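Local coordinates for EDTA monooxygenase (EDTA-degrading bacterium BNC1, PDB 5DQP), which acts in EDTA degradation as a monooxygenase of the luciferase-like TIM-barrel family, probably with flavin mononucleotide as its flavin, at residues 6-11 against 398-403; 29-34 against 385-390; 269-274 against 392-397; 351-354 against 358-361; 368-373 against 404-409. All coordinates share one frame; numbering follows the deposited sequence.

Contact 1: 6-11 against 398-403; sequences MYLVSW and QVVPIL
Leu403 is met by two residues, Leu8 of strand 7-11 and Met6 just before it, and one methyl of it serves both. Its CD1 reaches toward Leu8 CD1, the two leucines tip to tip at 3.9 Å, and the same carbon, Leu403 CD1, lies 4.0 Å from Met6 SD. Met6 arrives differently: its side chain crosses that of Leu403 at about a right angle. With CG anti to the backbone N (chi1 -180°) and chi2 also extended, the methionine chain carries its sulfur out to the leucine before bending at chi3. One helical turn earlier, Val400 adds a smaller contact alongside Leu8, its CG2 4.2 Å from Leu8 CD1, the two side chains sliding past each other in opposite directions. This is the strand-to-helix packing of a TIM barrel, with strand 7-11 in the parallel barrel sheet and helix 390-405 as part of the outer helical layer, after strand 380-383. The helix is kinked at its Pro401 turn, yet Leu403 N still bonds to Val399 O. Neighbours extend the apolar patch: Leu8 also touches Ile383 and Phe409, and Met6 touches Trp373 and Phe381. The worked lesson is that methyl groups and a thioether make up the whole meeting, so between these two segments shape and burial, rather than directional bonds, carry the contact.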
# COMPACT_ATOMS: atom_id res chain seq x y z
N MET A 6 -29.02 5.81 -5.82
CA MET A 6 -28.38 4.51 -5.67
C MET A 6 -26.86 4.62 -5.73
O MET A 6 -26.33 5.34 -6.58
CB MET A 6 -28.88 3.58 -6.79
CG MET A 6 -28.32 2.16 -6.78
SD MET A 6 -28.86 1.25 -8.24
CE MET A 6 -30.65 1.38 -8.08
N TYR A 7 -26.17 3.89 -4.85
CA TYR A 7 -24.70 3.83 -4.89
C TYR A 7 -24.24 2.50 -5.48
O TYR A 7 -24.90 1.48 -5.31
CB TYR A 7 -24.10 4.01 -3.48
CG TYR A 7 -24.51 5.31 -2.83
CD1 TYR A 7 -23.84 6.49 -3.10
CD2 TYR A 7 -25.62 5.36 -1.98
CE1 TYR A 7 -24.25 7.69 -2.54
CE2 TYR A 7 -26.03 6.55 -1.42
CZ TYR A 7 -25.34 7.71 -1.70
OH TYR A 7 -25.74 8.89 -1.13
N LEU A 8 -23.12 2.53 -6.19
CA LEU A 8 -22.57 1.34 -6.83
C LEU A 8 -21.07 1.21 -6.57
O LEU A 8 -20.32 2.18 -6.72
CB LEU A 8 -22.81 1.37 -8.35
CG LEU A 8 -24.25 1.25 -8.83
CD1 LEU A 8 -24.26 1.41 -10.33
CD2 LEU A 8 -24.89 -0.11 -8.42
N VAL A 9 -20.64 0.01 -6.21
CA VAL A 9 -19.24 -0.30 -5.98
C VAL A 9 -18.88 -1.54 -6.78
O VAL A 9 -19.68 -2.47 -6.87
CB VAL A 9 -18.96 -0.53 -4.47
CG1 VAL A 9 -17.49 -0.99 -4.26
CG2 VAL A 9 -19.30 0.72 -3.67
N SER A 10 -17.68 -1.56 -7.37
CA SER A 10 -17.28 -2.66 -8.25
C SER A 10 -16.08 -3.40 -7.67
O SER A 10 -15.02 -2.80 -7.47
CB SER A 10 -16.93 -2.15 -9.65
OG SER A 10 -15.92 -1.12 -9.61
N TRP A 11 -16.26 -4.70 -7.41
CA TRP A 11 -15.11 -5.53 -7.09
C TRP A 11 -14.08 -5.39 -8.20
O TRP A 11 -14.42 -5.34 -9.38
CB TRP A 11 -15.47 -7.00 -6.97
CG TRP A 11 -16.28 -7.42 -5.83
CD1 TRP A 11 -17.57 -7.05 -5.56
CD2 TRP A 11 -15.91 -8.38 -4.83
NE1 TRP A 11 -18.01 -7.70 -4.43
CE2 TRP A 11 -17.02 -8.52 -3.96
CE3 TRP A 11 -14.75 -9.12 -4.58
CZ2 TRP A 11 -16.99 -9.38 -2.85
CZ3 TRP A 11 -14.73 -9.97 -3.48
CH2 TRP A 11 -15.84 -10.09 -2.63
N GLN A 398 -24.12 -1.02 -20.43
CA GLN A 398 -25.51 -1.36 -20.72
C GLN A 398 -26.44 -1.28 -19.52
O GLN A 398 -27.62 -1.03 -19.71
CB GLN A 398 -25.58 -2.76 -21.35
CG GLN A 398 -24.69 -2.82 -22.62
CD GLN A 398 -24.66 -4.18 -23.29
OE1 GLN A 398 -25.69 -4.82 -23.45
NE2 GLN A 398 -23.47 -4.61 -23.71
N VAL A 399 -25.96 -1.48 -18.30
CA VAL A 399 -26.85 -1.36 -17.14
C VAL A 399 -26.84 0.07 -16.60
O VAL A 399 -27.89 0.69 -16.41
CB VAL A 399 -26.45 -2.38 -16.05
CG1 VAL A 399 -27.29 -2.16 -14.77
CG2 VAL A 399 -26.58 -3.82 -16.57
N VAL A 400 -25.65 0.61 -16.35
CA VAL A 400 -25.54 1.97 -15.81
C VAL A 400 -26.37 2.99 -16.61
O VAL A 400 -27.11 3.76 -15.99
CB VAL A 400 -24.07 2.35 -15.65
CG1 VAL A 400 -23.88 3.86 -15.48
CG2 VAL A 400 -23.49 1.59 -14.44
N PRO A 401 -26.30 3.05 -17.94
CA PRO A 401 -27.09 4.07 -18.64
C PRO A 401 -28.60 3.91 -18.43
O PRO A 401 -29.33 4.92 -18.41
CB PRO A 401 -26.68 3.88 -20.10
CG PRO A 401 -25.31 3.25 -20.02
CD PRO A 401 -25.43 2.31 -18.88
N ILE A 402 -29.08 2.69 -18.23
CA ILE A 402 -30.47 2.49 -17.85
C ILE A 402 -30.72 3.15 -16.50
O ILE A 402 -31.66 3.94 -16.34
CB ILE A 402 -30.83 0.99 -17.84
CG1 ILE A 402 -30.55 0.35 -19.21
CG2 ILE A 402 -32.29 0.80 -17.42
CD1 ILE A 402 -30.99 -1.14 -19.33
N LEU A 403 -29.86 2.85 -15.52
CA LEU A 403 -30.02 3.44 -14.20
C LEU A 403 -29.97 4.95 -14.27
O LEU A 403 -30.66 5.62 -13.51
CB LEU A 403 -28.95 2.92 -13.23
CG LEU A 403 -28.95 1.40 -12.94
CD1 LEU A 403 -27.79 1.03 -12.04
CD2 LEU A 403 -30.28 0.92 -12.33

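Contact 2: 29-34 against 385-390; sequences RARIFD and APLLPD
Arg31 and Leu388 are joined through one water, in a bridge between two loops of the TIM barrel: the one that follows strand 7-11 and the one that follows strand 380-383. The water accepts a hydrogen bond from Arg31 NE at 2.6 Å and donates one to Leu388 O at 2.9 Å. Direct approaches are looser. Arg31 NH2 lies 3.8 Å from Leu388 O, which sits at the edge of the guanidinium near its plane, and the same NH2 meets Leu387 CD1 at 3.7 Å, the two side chains crossing at about a right angle. Arg31 takes the crowded position between backbone N and carbonyl carbon (chi1 63°), and its chain then runs extended to NE, which brings the guanidinium up to the second loop. The guanidinium is fixed from outside the pair: NH1 bonds to the carbonyl oxygens of Trp22 and Asn28, and NH2 to that of Ser21. Farther out, Arg29 hydrogen-bonds to Gly173 and Glu170 of the second subunit, and Phe33 meets Phe166 of that subunit edge-to-face, which places the 29-34 loop at the dimer interface. The carbonyl O of Leu388 that accepts the water's hydrogen bond belongs to the cis peptide bond before Pro389.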
# COMPACT_ATOMS: atom_id res chain seq x y z
N ARG A 29 -3.04 -15.54 -18.37
CA ARG A 29 -3.15 -15.61 -16.92
C ARG A 29 -2.29 -14.56 -16.23
O ARG A 29 -2.61 -14.14 -15.11
CB ARG A 29 -2.80 -17.02 -16.45
CG ARG A 29 -3.90 -18.06 -16.79
CD ARG A 29 -3.57 -19.46 -16.21
NE ARG A 29 -2.36 -20.07 -16.76
CZ ARG A 29 -2.32 -20.80 -17.88
NH1 ARG A 29 -3.42 -20.99 -18.59
NH2 ARG A 29 -1.18 -21.31 -18.31
N ALA A 30 -1.18 -14.15 -16.86
CA ALA A 30 -0.25 -13.23 -16.22
C ALA A 30 -0.78 -11.79 -16.15
O ALA A 30 -0.10 -10.93 -15.56
CB ALA A 30 1.09 -13.25 -16.96
N ARG A 31 -1.95 -11.48 -16.73
CA ARG A 31 -2.45 -10.10 -16.66
C ARG A 31 -2.88 -9.72 -15.25
O ARG A 31 -3.01 -8.52 -14.98
CB ARG A 31 -3.62 -9.90 -17.62
CG ARG A 31 -4.80 -10.76 -17.27
CD ARG A 31 -5.89 -10.61 -18.30
NE ARG A 31 -7.18 -11.01 -17.76
CZ ARG A 31 -7.65 -12.24 -17.82
NH1 ARG A 31 -6.93 -13.21 -18.40
NH2 ARG A 31 -8.86 -12.50 -17.31
N ILE A 32 -3.13 -10.68 -14.35
CA ILE A 32 -3.49 -10.28 -12.99
C ILE A 32 -2.31 -9.71 -12.23
O ILE A 32 -2.48 -9.20 -11.12
CB ILE A 32 -4.12 -11.44 -12.19
CG1 ILE A 32 -3.10 -12.55 -11.91
CG2 ILE A 32 -5.33 -12.01 -12.93
CD1 ILE A 32 -3.66 -13.66 -11.02
N PHE A 33 -1.11 -9.78 -12.80
CA PHE A 33 0.07 -9.18 -12.19
C PHE A 33 0.50 -7.89 -12.87
O PHE A 33 1.60 -7.40 -12.63
CB PHE A 33 1.21 -10.20 -12.19
CG PHE A 33 0.85 -11.51 -11.52
CD1 PHE A 33 0.58 -11.55 -10.15
CD2 PHE A 33 0.76 -12.68 -12.26
CE1 PHE A 33 0.25 -12.74 -9.53
CE2 PHE A 33 0.42 -13.88 -11.65
CZ PHE A 33 0.17 -13.90 -10.28
N ASP A 34 -0.36 -7.33 -13.71
CA ASP A 34 -0.05 -6.14 -14.50
C ASP A 34 -0.92 -4.99 -14.03
O ASP A 34 -2.15 -5.09 -14.05
CB ASP A 34 -0.27 -6.43 -15.99
CG ASP A 34 -0.03 -5.20 -16.87
OD1 ASP A 34 0.51 -4.18 -16.38
OD2 ASP A 34 -0.38 -5.25 -18.07
N ALA A 385 -18.04 -8.65 -10.76
CA ALA A 385 -18.08 -9.07 -12.16
C ALA A 385 -17.48 -10.46 -12.32
O ALA A 385 -16.40 -10.74 -11.78
CB ALA A 385 -17.35 -8.06 -13.05
N PRO A 386 -18.15 -11.36 -13.05
CA PRO A 386 -17.59 -12.72 -13.22
C PRO A 386 -16.29 -12.73 -14.00
O PRO A 386 -15.45 -13.61 -13.77
CB PRO A 386 -18.70 -13.47 -13.98
CG PRO A 386 -19.51 -12.41 -14.64
CD PRO A 386 -19.45 -11.21 -13.72
N LEU A 387 -16.10 -11.80 -14.92
CA LEU A 387 -14.87 -11.67 -15.69
C LEU A 387 -14.49 -10.19 -15.73
O LEU A 387 -15.34 -9.35 -16.05
CB LEU A 387 -15.04 -12.19 -17.12
CG LEU A 387 -13.83 -11.99 -18.04
CD1 LEU A 387 -12.57 -12.65 -17.45
CD2 LEU A 387 -14.13 -12.53 -19.45
N LEU A 388 -13.24 -9.89 -15.37
CA LEU A 388 -12.69 -8.53 -15.49
C LEU A 388 -11.67 -8.45 -16.62
O LEU A 388 -10.87 -9.37 -16.80
CB LEU A 388 -12.05 -8.08 -14.16
CG LEU A 388 -13.10 -7.84 -13.06
CD1 LEU A 388 -12.50 -7.69 -11.66
CD2 LEU A 388 -13.87 -6.59 -13.45
N PRO A 389 -11.69 -7.36 -17.40
CA PRO A 389 -12.65 -6.25 -17.32
C PRO A 389 -13.97 -6.48 -18.05
O PRO A 389 -14.90 -5.68 -17.86
CB PRO A 389 -11.89 -5.09 -17.97
CG PRO A 389 -10.96 -5.73 -18.90
CD PRO A 389 -10.51 -7.00 -18.21
N ASP A 390 -14.04 -7.56 -18.85
CA ASP A 390 -15.08 -7.69 -19.87
C ASP A 390 -16.48 -7.52 -19.29
O ASP A 390 -17.30 -6.79 -19.87
CB ASP A 390 -14.97 -9.05 -20.59
CG ASP A 390 -13.65 -9.22 -21.38
OD1 ASP A 390 -12.60 -8.70 -20.92
OD2 ASP A 390 -13.63 -9.88 -22.45
O HOH W 1 -8.16 -9.47 -15.90

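Contact 3: 269-274 against 392-397; sequences PLIGST and LEIFVD
Ile271, at the C-terminal end of barrel strand 262-271, packs against Ile394 and Phe395 on the helix that covers this part of the sheet. Each branch of Ile271 has its own partner. CG2 meets Ile394 CG2 at 3.8 Å, the two isoleucines sliding past each other in opposite directions. Ile271 CD1, at the end of the other branch, lies 3.7 Å from Phe395 CD2, where the side chains cross obliquely. In this α/β barrel, strand segment 269-271 and helix segment 392-397 have axes that approach to 9.1 Å and cross at 75°, with Pro269 adding its CG 4.3 Å from Phe395 CD2. The phenylalanine has CG anti to its own N (chi1 -171°), which carries the ring to Ile271 and Pro269; Ile383 and Leu369 also touch it. The helix has a wider pi-type turn at 395-397, and Phe395 O probably accepts a hydrogen bond from Val400 N.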
# COMPACT_ATOMS: atom_id res chain seq x y z
N PRO A 269 -23.33 -10.35 -11.41
CA PRO A 269 -24.22 -10.28 -12.58
C PRO A 269 -23.72 -11.13 -13.74
O PRO A 269 -22.54 -11.09 -14.08
CB PRO A 269 -24.19 -8.79 -12.94
CG PRO A 269 -22.82 -8.36 -12.54
CD PRO A 269 -22.43 -9.18 -11.34
N LEU A 270 -24.62 -11.89 -14.37
CA LEU A 270 -24.33 -12.62 -15.60
C LEU A 270 -25.22 -12.00 -16.67
O LEU A 270 -26.38 -12.40 -16.87
CB LEU A 270 -24.60 -14.11 -15.45
CG LEU A 270 -23.97 -14.98 -16.54
CD1 LEU A 270 -22.46 -14.74 -16.57
CD2 LEU A 270 -24.27 -16.45 -16.25
N ILE A 271 -24.69 -11.00 -17.35
CA ILE A 271 -25.50 -10.14 -18.19
C ILE A 271 -25.24 -10.49 -19.64
O ILE A 271 -24.09 -10.47 -20.09
CB ILE A 271 -25.22 -8.65 -17.94
CG1 ILE A 271 -25.58 -8.31 -16.51
CG2 ILE A 271 -26.01 -7.82 -18.95
CD1 ILE A 271 -25.23 -6.92 -16.14
N GLY A 272 -26.31 -10.81 -20.36
CA GLY A 272 -26.28 -10.93 -21.80
C GLY A 272 -27.28 -9.96 -22.39
O GLY A 272 -28.27 -9.59 -21.75
N SER A 273 -27.00 -9.51 -23.61
CA SER A 273 -27.82 -8.46 -24.19
C SER A 273 -29.20 -8.98 -24.59
O SER A 273 -30.13 -8.17 -24.67
CB SER A 273 -27.10 -7.83 -25.38
OG SER A 273 -26.48 -8.84 -26.16
N THR A 274 -29.34 -10.30 -24.79
CA THR A 274 -30.61 -10.96 -25.06
C THR A 274 -30.70 -12.26 -24.27
O THR A 274 -29.75 -12.68 -23.60
CB THR A 274 -30.79 -11.28 -26.54
OG1 THR A 274 -29.54 -11.75 -27.09
CG2 THR A 274 -31.27 -10.05 -27.29
N LEU A 392 -17.46 -6.19 -16.39
CA LEU A 392 -17.73 -4.86 -15.86
C LEU A 392 -17.98 -3.89 -17.00
O LEU A 392 -18.79 -2.98 -16.87
CB LEU A 392 -16.59 -4.39 -14.97
CG LEU A 392 -16.74 -3.07 -14.23
CD1 LEU A 392 -17.97 -3.16 -13.33
CD2 LEU A 392 -15.46 -2.85 -13.41
N GLU A 393 -17.29 -4.08 -18.12
CA GLU A 393 -17.53 -3.23 -19.29
C GLU A 393 -18.99 -3.35 -19.76
O GLU A 393 -19.65 -2.35 -20.06
CB GLU A 393 -16.52 -3.60 -20.38
CG GLU A 393 -16.48 -2.70 -21.62
CD GLU A 393 -15.24 -2.97 -22.51
OE1 GLU A 393 -14.33 -3.75 -22.11
OE2 GLU A 393 -15.18 -2.38 -23.61
N ILE A 394 -19.51 -4.58 -19.80
CA ILE A 394 -20.92 -4.80 -20.12
C ILE A 394 -21.82 -4.10 -19.12
O ILE A 394 -22.80 -3.45 -19.49
CB ILE A 394 -21.22 -6.31 -20.17
CG1 ILE A 394 -20.39 -6.99 -21.25
CG2 ILE A 394 -22.72 -6.57 -20.43
CD1 ILE A 394 -20.66 -6.48 -22.65
N PHE A 395 -21.56 -4.29 -17.82
CA PHE A 395 -22.39 -3.63 -16.82
C PHE A 395 -22.37 -2.10 -17.01
O PHE A 395 -23.43 -1.46 -17.09
CB PHE A 395 -21.94 -4.01 -15.41
CG PHE A 395 -22.88 -3.54 -14.35
CD1 PHE A 395 -22.80 -2.24 -13.86
CD2 PHE A 395 -23.88 -4.37 -13.87
CE1 PHE A 395 -23.68 -1.78 -12.90
CE2 PHE A 395 -24.76 -3.94 -12.91
CZ PHE A 395 -24.66 -2.63 -12.42
N VAL A 396 -21.18 -1.52 -17.15
CA VAL A 396 -21.08 -0.07 -17.29
C VAL A 396 -21.68 0.42 -18.61
O VAL A 396 -22.25 1.52 -18.68
CB VAL A 396 -19.60 0.37 -17.15
CG1 VAL A 396 -19.41 1.76 -17.76
CG2 VAL A 396 -19.15 0.33 -15.69
N ASP A 397 -21.51 -0.34 -19.69
CA ASP A 397 -22.02 0.10 -20.98
C ASP A 397 -23.52 -0.05 -21.10
O ASP A 397 -24.15 0.69 -21.85
CB ASP A 397 -21.40 -0.71 -22.13
CG ASP A 397 -19.93 -0.38 -22.39
OD1 ASP A 397 -19.45 0.68 -21.91
OD2 ASP A 397 -19.28 -1.19 -23.10

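Contact 4: 351-354 against 358-361; sequences LALR and IAGT
Arg354, the last residue of helix 348-354, lies side by side with Ile358, which begins the short strand 358-360, and the two side chains point the same way. From CB, the chain leaves with CG anti to the backbone N (chi1 156°) and bends at chi2 (69°), a turn that swings CD toward the strand. There Arg354 CD meets Ile358 CD1 at 3.6 Å. Further along, Arg354 NE lies 4.0 Å and NH1 4.1 Å from that same methyl, Ile358 CD1, which sits oblique to the guanidinium. The polar tip has partners of its own: NE makes a salt bridge to Glu344 OE2, NH1 bonds to Leu234 O and NH2 to Gly235 O. Glu344 OE2 is shared, since Arg368 NH2 also forms a salt bridge with it. A second, purely apolar contact lies beside the first, where Leu353 CD2 touches Ala359 CB at 4.0 Å with Val282 of helix 275-287 against both. This tight return from helix to strand sets a short extra parallel strand beside 262-271, which also pairs with TIM-barrel strands 229-233 and 380-383. Chemically, the arginine does two things: its aliphatic portion packs on the isoleucine, while its buried guanidinium is satisfied by one carboxylate and two backbone carbonyls, an arrangement that would probably stabilise its positive charge.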
# COMPACT_ATOMS: atom_id res chain seq x y z
N LEU A 351 -34.08 -21.34 -8.70
CA LEU A 351 -33.43 -21.07 -7.42
C LEU A 351 -31.96 -21.49 -7.43
O LEU A 351 -31.11 -20.79 -6.89
CB LEU A 351 -34.21 -21.78 -6.31
CG LEU A 351 -33.64 -21.67 -4.89
CD1 LEU A 351 -33.70 -20.22 -4.39
CD2 LEU A 351 -34.41 -22.62 -3.97
N ALA A 352 -31.63 -22.63 -8.06
CA ALA A 352 -30.25 -23.11 -8.11
C ALA A 352 -29.30 -22.07 -8.69
O ALA A 352 -28.14 -21.96 -8.27
CB ALA A 352 -30.16 -24.38 -8.95
N LEU A 353 -29.76 -21.34 -9.71
CA LEU A 353 -28.96 -20.30 -10.35
C LEU A 353 -28.98 -19.01 -9.54
O LEU A 353 -27.93 -18.42 -9.26
CB LEU A 353 -29.50 -20.07 -11.78
CG LEU A 353 -28.69 -19.14 -12.68
CD1 LEU A 353 -27.32 -19.74 -12.91
CD2 LEU A 353 -29.41 -18.88 -14.01
N ARG A 354 -30.18 -18.58 -9.12
CA ARG A 354 -30.37 -17.30 -8.43
C ARG A 354 -29.53 -17.20 -7.16
O ARG A 354 -29.13 -16.09 -6.77
CB ARG A 354 -31.86 -17.14 -8.11
CG ARG A 354 -32.20 -16.21 -6.96
CD ARG A 354 -31.91 -14.74 -7.28
NE ARG A 354 -32.47 -13.87 -6.25
CZ ARG A 354 -31.82 -13.51 -5.15
NH1 ARG A 354 -30.57 -13.94 -4.96
NH2 ARG A 354 -32.39 -12.72 -4.25
N ILE A 358 -26.94 -13.49 -10.63
CA ILE A 358 -28.12 -12.83 -11.17
C ILE A 358 -27.95 -12.79 -12.69
O ILE A 358 -27.23 -11.95 -13.23
CB ILE A 358 -28.31 -11.42 -10.59
CG1 ILE A 358 -28.47 -11.44 -9.05
CG2 ILE A 358 -29.53 -10.77 -11.23
CD1 ILE A 358 -29.77 -12.08 -8.57
N ALA A 359 -28.58 -13.72 -13.39
CA ALA A 359 -28.49 -13.76 -14.84
C ALA A 359 -29.68 -13.03 -15.43
O ALA A 359 -30.80 -13.15 -14.94
CB ALA A 359 -28.45 -15.21 -15.33
N GLY A 360 -29.44 -12.25 -16.49
CA GLY A 360 -30.53 -11.53 -17.13
C GLY A 360 -30.00 -10.56 -18.17
O GLY A 360 -28.79 -10.41 -18.36
N THR A 361 -30.94 -9.91 -18.86
CA THR A 361 -30.57 -8.82 -19.76
C THR A 361 -30.29 -7.54 -18.96
O THR A 361 -30.62 -7.44 -17.77
CB THR A 361 -31.67 -8.55 -20.79
OG1 THR A 361 -32.83 -8.08 -20.12
CG2 THR A 361 -31.98 -9.80 -21.63

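Contact 5: 368-373 against 404-409; sequences RLIDWW and QSRGVF
Val408 O probably accepts a backbone hydrogen bond from Met6 N, which ties the valine's backbone to the segment before strand 7-11 while its side chain leans over Trp373. Val408 CB stands 4.3 Å from the centroid of the Trp373 six-membered ring, 26° off the normal, a CH-pi contact over the face, and Val408 CG1 comes to 3.6 Å from Trp373 CZ3. Trp373 CG is anti to the backbone N (chi1 167°), which sends the indole toward Val408. The other methyl, Val408 CG2, is 4.1 Å from Ile370 CG1. Past it, the side chains of Ile370 and Arg406 cross at about a right angle, Ile370 CD1 3.5 Å from Arg406 CG; the arginine's NH1 makes a long, weak ion pair with Asp367. A Schellman motif, with Gly407 at positive phi (83°), follows helix 390-405 and turns the chain so that Val408 faces helix 362-374. Both helices are outer helices of the TIM barrel, and Trp373 also makes a cation-pi contact with Arg4. Replacing Trp373 by an alanine would probably strip Val408 of the aromatic face beneath it and leave Arg4 without its cation-pi mate. Apolar packing thus joins helix 362-374 to the turn after helix 390-405, with Arg406 giving its methylenes.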
# COMPACT_ATOMS: atom_id res chain seq x y z
N ARG A 368 -34.28 -5.18 -11.33
CA ARG A 368 -34.07 -5.77 -10.01
C ARG A 368 -33.34 -4.81 -9.08
O ARG A 368 -33.73 -4.64 -7.92
CB ARG A 368 -33.31 -7.09 -10.13
CG ARG A 368 -33.28 -7.85 -8.80
CD ARG A 368 -32.38 -9.06 -8.83
NE ARG A 368 -32.76 -10.05 -9.83
CZ ARG A 368 -33.51 -11.13 -9.57
NH1 ARG A 368 -33.79 -12.00 -10.54
NH2 ARG A 368 -33.98 -11.32 -8.34
N LEU A 369 -32.28 -4.14 -9.56
CA LEU A 369 -31.59 -3.18 -8.70
C LEU A 369 -32.54 -2.10 -8.21
O LEU A 369 -32.56 -1.77 -7.02
CB LEU A 369 -30.41 -2.55 -9.43
CG LEU A 369 -29.35 -3.58 -9.86
CD1 LEU A 369 -28.08 -2.92 -10.41
CD2 LEU A 369 -29.00 -4.52 -8.74
N ILE A 370 -33.32 -1.51 -9.12
CA ILE A 370 -34.21 -0.42 -8.75
C ILE A 370 -35.29 -0.93 -7.82
O ILE A 370 -35.74 -0.21 -6.90
CB ILE A 370 -34.84 0.22 -10.00
CG1 ILE A 370 -33.78 0.90 -10.88
CG2 ILE A 370 -35.97 1.19 -9.60
CD1 ILE A 370 -34.34 1.51 -12.19
N ASP A 371 -35.74 -2.16 -8.03
CA ASP A 371 -36.75 -2.73 -7.16
C ASP A 371 -36.25 -2.81 -5.72
O ASP A 371 -36.92 -2.37 -4.79
CB ASP A 371 -37.16 -4.12 -7.65
CG ASP A 371 -38.34 -4.69 -6.85
OD1 ASP A 371 -39.27 -3.90 -6.56
OD2 ASP A 371 -38.34 -5.88 -6.48
N TRP A 372 -35.04 -3.36 -5.53
CA TRP A 372 -34.49 -3.44 -4.18
C TRP A 372 -34.25 -2.05 -3.60
O TRP A 372 -34.62 -1.77 -2.45
CB TRP A 372 -33.18 -4.22 -4.18
CG TRP A 372 -33.35 -5.71 -4.08
CD1 TRP A 372 -34.06 -6.51 -4.93
CD2 TRP A 372 -32.76 -6.58 -3.10
NE1 TRP A 372 -33.94 -7.83 -4.54
CE2 TRP A 372 -33.16 -7.89 -3.42
CE3 TRP A 372 -31.95 -6.37 -1.99
CZ2 TRP A 372 -32.76 -9.00 -2.67
CZ3 TRP A 372 -31.55 -7.46 -1.24
CH2 TRP A 372 -31.96 -8.77 -1.58
N TRP A 373 -33.63 -1.18 -4.40
CA TRP A 373 -33.18 0.12 -3.90
C TRP A 373 -34.34 0.96 -3.40
O TRP A 373 -34.27 1.57 -2.33
CB TRP A 373 -32.40 0.87 -4.99
CG TRP A 373 -32.18 2.33 -4.66
CD1 TRP A 373 -31.24 2.86 -3.81
CD2 TRP A 373 -32.89 3.44 -5.20
NE1 TRP A 373 -31.34 4.22 -3.78
CE2 TRP A 373 -32.34 4.61 -4.63
CE3 TRP A 373 -33.94 3.56 -6.12
CZ2 TRP A 373 -32.83 5.87 -4.92
CZ3 TRP A 373 -34.42 4.81 -6.41
CH2 TRP A 373 -33.84 5.96 -5.84
N GLN A 404 -29.11 5.50 -15.14
CA GLN A 404 -29.05 6.95 -15.25
C GLN A 404 -30.31 7.51 -15.91
O GLN A 404 -30.86 8.52 -15.45
CB GLN A 404 -27.78 7.38 -16.00
CG GLN A 404 -26.50 7.25 -15.19
CD GLN A 404 -25.28 7.10 -16.07
OE1 GLN A 404 -25.41 6.82 -17.26
NE2 GLN A 404 -24.07 7.25 -15.49
N SER A 405 -30.81 6.88 -16.97
CA SER A 405 -32.09 7.32 -17.55
C SER A 405 -33.20 7.25 -16.52
O SER A 405 -34.07 8.13 -16.45
CB SER A 405 -32.49 6.45 -18.74
OG SER A 405 -31.46 6.40 -19.69
N ARG A 406 -33.22 6.17 -15.74
CA ARG A 406 -34.24 6.01 -14.72
C ARG A 406 -34.18 7.11 -13.66
O ARG A 406 -35.12 7.22 -12.88
CB ARG A 406 -34.08 4.63 -14.10
CG ARG A 406 -34.30 3.50 -15.12
CD ARG A 406 -35.76 3.21 -15.28
NE ARG A 406 -36.10 2.77 -16.62
CZ ARG A 406 -36.55 1.56 -16.92
NH1 ARG A 406 -36.73 0.66 -15.94
NH2 ARG A 406 -36.83 1.28 -18.19
N GLY A 407 -33.13 7.92 -13.62
CA GLY A 407 -33.06 8.97 -12.62
C GLY A 407 -32.55 8.54 -11.26
O GLY A 407 -32.66 9.31 -10.31
N VAL A 408 -31.97 7.35 -11.14
CA VAL A 408 -31.57 6.82 -9.84
C VAL A 408 -30.06 6.74 -9.67
O VAL A 408 -29.60 6.29 -8.61
CB VAL A 408 -32.20 5.43 -9.59
CG1 VAL A 408 -33.68 5.50 -9.83
CG2 VAL A 408 -31.53 4.36 -10.47
N PHE A 409 -29.28 7.13 -10.69
CA PHE A 409 -27.83 7.04 -10.66
C PHE A 409 -27.19 8.22 -11.40
O PHE A 409 -27.61 8.55 -12.51
CB PHE A 409 -27.34 5.73 -11.29
CG PHE A 409 -25.94 5.43 -10.91
CD1 PHE A 409 -25.65 5.09 -9.58
CD2 PHE A 409 -24.89 5.59 -11.82
CE1 PHE A 409 -24.34 4.87 -9.17
CE2 PHE A 409 -23.56 5.37 -11.40
CZ PHE A 409 -23.29 5.02 -10.08

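Helix 390-405 is the common thread: contacts 1, 3 and 5 all use it, with the centres of contacts 1 and 5 about 9 Å apart and those of 1 and 3 about 10 Å. Contacts 1, 3 and 4 reach the same parallel barrel sheet, and in it strands 262-271 and 358-360, of contacts 3 and 4, are neighbours. Along the chain, contacts 2, 3 and 4 nest inside the loop closed by contact 1, whereas contact 5 crosses it. Contact 2 lies farthest from contact 5, about 28 Å between centres, near the subunit interface. Together they show how helix 390-405 packs against strands 7-11 and 262-271, and with the turn after it against helix 362-374, on the outside of the barrel.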